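Ferredoxin-like protein (Thermotoga maritima, PDB 7KOE) probably relays electrons through its two iron-sulfur clusters within a flavin-containing electron transfer flavoprotein complex. Local coordinates at residues Cys61-Thr66 and Tyr85-Lys90. Sequence-based numbering, arbitrary orientation.
Sequences CLECGT and YGVLYK. With SF4 (iron/sulfur cluster), chain M.
The cysteine-rich loop of a bacterial-type ferredoxin motif, C-x-x-C-x-x-C, sets L62 against V87 and Y89, and the carboxylate of E63 against G86 and V87, in the C-terminal segment 85-90, whose short strand 86-87 pairs with strand 12-13. The residues between C61 and C64 thus meet this segment while the two cysteines hold the cluster. C61 SG and C64 SG bind two irons of the cube, and E63 N donates to C61 SG (3.4 Å, N-H...S 154°), a bond that would probably temper the charge on the thiolate. Beyond CG the E63 chain runs extended (chi2 177°), approaching V87 from the opposite direction: CD lies 3.6 Å from V87 CG2, while OE2 accepts a weak, bent hydrogen bond from V87 N (3.2 Å, 129°). Stronger partners of this buried carboxylate are basic side chains of another protein chain, which form salt bridges with both oxygens. With an alanine in place of E63, those basic groups would probably lose their countercharge, and a gap is likely to open beside V87 CG2. G86 passes its CA close to the same OE2, and its backbone angles by themselves suit glycine. On the apolar flank L62 CD2 packs 3.8 Å from V87 CG1, and L62 crosses both V87 and Y89 at about a right angle. L62 CD2 reaches the edge of the Y89 ring, near its plane, 4.1 Å from CE1.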
# COMPACT_ATOMS: atom_id res chain seq x y z
N CYS D 61 -31.48 21.86 -9.09
CA CYS D 61 -30.89 23.11 -8.54
C CYS D 61 -30.06 22.80 -7.30
O CYS D 61 -30.58 22.14 -6.38
CB CYS D 61 -31.97 24.13 -8.20
SG CYS D 61 -31.28 25.75 -7.78
N LEU D 62 -28.81 23.26 -7.31
CA LEU D 62 -27.87 23.14 -6.21
C LEU D 62 -27.95 24.30 -5.23
O LEU D 62 -27.11 24.38 -4.34
CB LEU D 62 -26.45 23.02 -6.75
CG LEU D 62 -26.16 21.77 -7.57
CD1 LEU D 62 -25.01 22.01 -8.47
CD2 LEU D 62 -25.87 20.60 -6.67
N GLU D 63 -28.92 25.20 -5.42
CA GLU D 63 -29.26 26.29 -4.50
C GLU D 63 -28.10 27.25 -4.29
O GLU D 63 -27.98 27.87 -3.23
CB GLU D 63 -29.76 25.77 -3.16
CG GLU D 63 -30.81 24.70 -3.22
CD GLU D 63 -31.16 24.21 -1.85
OE1 GLU D 63 -30.67 24.79 -0.87
OE2 GLU D 63 -31.92 23.24 -1.74
N CYS D 64 -27.20 27.31 -5.26
CA CYS D 64 -26.01 28.19 -5.14
C CYS D 64 -26.48 29.65 -5.15
O CYS D 64 -26.15 30.38 -4.21
CB CYS D 64 -25.00 27.95 -6.25
SG CYS D 64 -25.76 27.78 -7.89
N GLY D 65 -27.25 30.03 -6.18
CA GLY D 65 -27.76 31.38 -6.26
C GLY D 65 -27.16 32.19 -7.39
O GLY D 65 -27.40 33.39 -7.47
N THR D 66 -26.40 31.53 -8.25
CA THR D 66 -25.71 32.20 -9.35
C THR D 66 -26.69 32.81 -10.33
O THR D 66 -26.51 33.94 -10.79
CB THR D 66 -24.81 31.19 -10.07
OG1 THR D 66 -23.82 30.71 -9.17
CG2 THR D 66 -24.14 31.79 -11.27
N TYR D 85 -35.99 20.20 1.80
CA TYR D 85 -36.16 20.02 0.36
C TYR D 85 -34.97 20.60 -0.37
O TYR D 85 -34.20 21.39 0.18
CB TYR D 85 -37.46 20.66 -0.14
CG TYR D 85 -38.69 19.84 0.16
CD1 TYR D 85 -39.01 18.73 -0.60
CD2 TYR D 85 -39.52 20.17 1.21
CE1 TYR D 85 -40.12 17.97 -0.33
CE2 TYR D 85 -40.64 19.42 1.49
CZ TYR D 85 -40.93 18.32 0.72
OH TYR D 85 -42.04 17.57 0.99
N GLY D 86 -34.81 20.19 -1.63
CA GLY D 86 -33.71 20.64 -2.45
C GLY D 86 -32.52 19.71 -2.38
O GLY D 86 -32.72 18.52 -2.16
N VAL D 87 -31.30 20.22 -2.57
CA VAL D 87 -30.11 19.41 -2.35
C VAL D 87 -30.01 19.04 -0.88
O VAL D 87 -30.37 19.82 0.01
CB VAL D 87 -28.82 20.12 -2.78
CG1 VAL D 87 -28.69 20.13 -4.24
CG2 VAL D 87 -28.80 21.54 -2.28
N LEU D 88 -29.55 17.82 -0.62
CA LEU D 88 -29.23 17.39 0.72
C LEU D 88 -27.82 16.84 0.63
O LEU D 88 -27.62 15.67 0.32
CB LEU D 88 -30.22 16.36 1.24
CG LEU D 88 -31.67 16.82 1.26
CD1 LEU D 88 -32.58 15.65 1.44
CD2 LEU D 88 -31.89 17.85 2.34
N TYR D 89 -26.85 17.71 0.87
CA TYR D 89 -25.45 17.35 0.70
C TYR D 89 -25.02 16.38 1.79
O TYR D 89 -25.04 16.72 2.97
CB TYR D 89 -24.56 18.58 0.72
CG TYR D 89 -24.65 19.47 -0.49
CD1 TYR D 89 -24.50 18.96 -1.77
CD2 TYR D 89 -24.88 20.83 -0.36
CE1 TYR D 89 -24.57 19.78 -2.87
CE2 TYR D 89 -24.95 21.64 -1.44
CZ TYR D 89 -24.79 21.12 -2.69
OH TYR D 89 -24.87 21.96 -3.77
N LYS D 90 -24.67 15.17 1.38
CA LYS D 90 -23.99 14.24 2.26
C LYS D 90 -22.49 14.45 2.06
O LYS D 90 -22.03 14.57 0.93
CB LYS D 90 -24.43 12.80 1.95
CG LYS D 90 -24.19 12.34 0.53
CD LYS D 90 -24.69 10.97 0.23
CE LYS D 90 -24.14 10.54 -1.11
NZ LYS D 90 -24.62 11.40 -2.21
FE1 SF4 M . -30.05 26.21 -8.96
FE2 SF4 M . -27.29 27.42 -8.69
FE3 SF4 M . -29.55 29.03 -9.89
FE4 SF4 M . -28.38 26.71 -11.42
S1 SF4 M . -27.59 28.48 -10.52
S2 SF4 M . -30.34 27.27 -10.79
S3 SF4 M . -28.09 25.65 -9.59
S4 SF4 M . -29.26 27.97 -8.06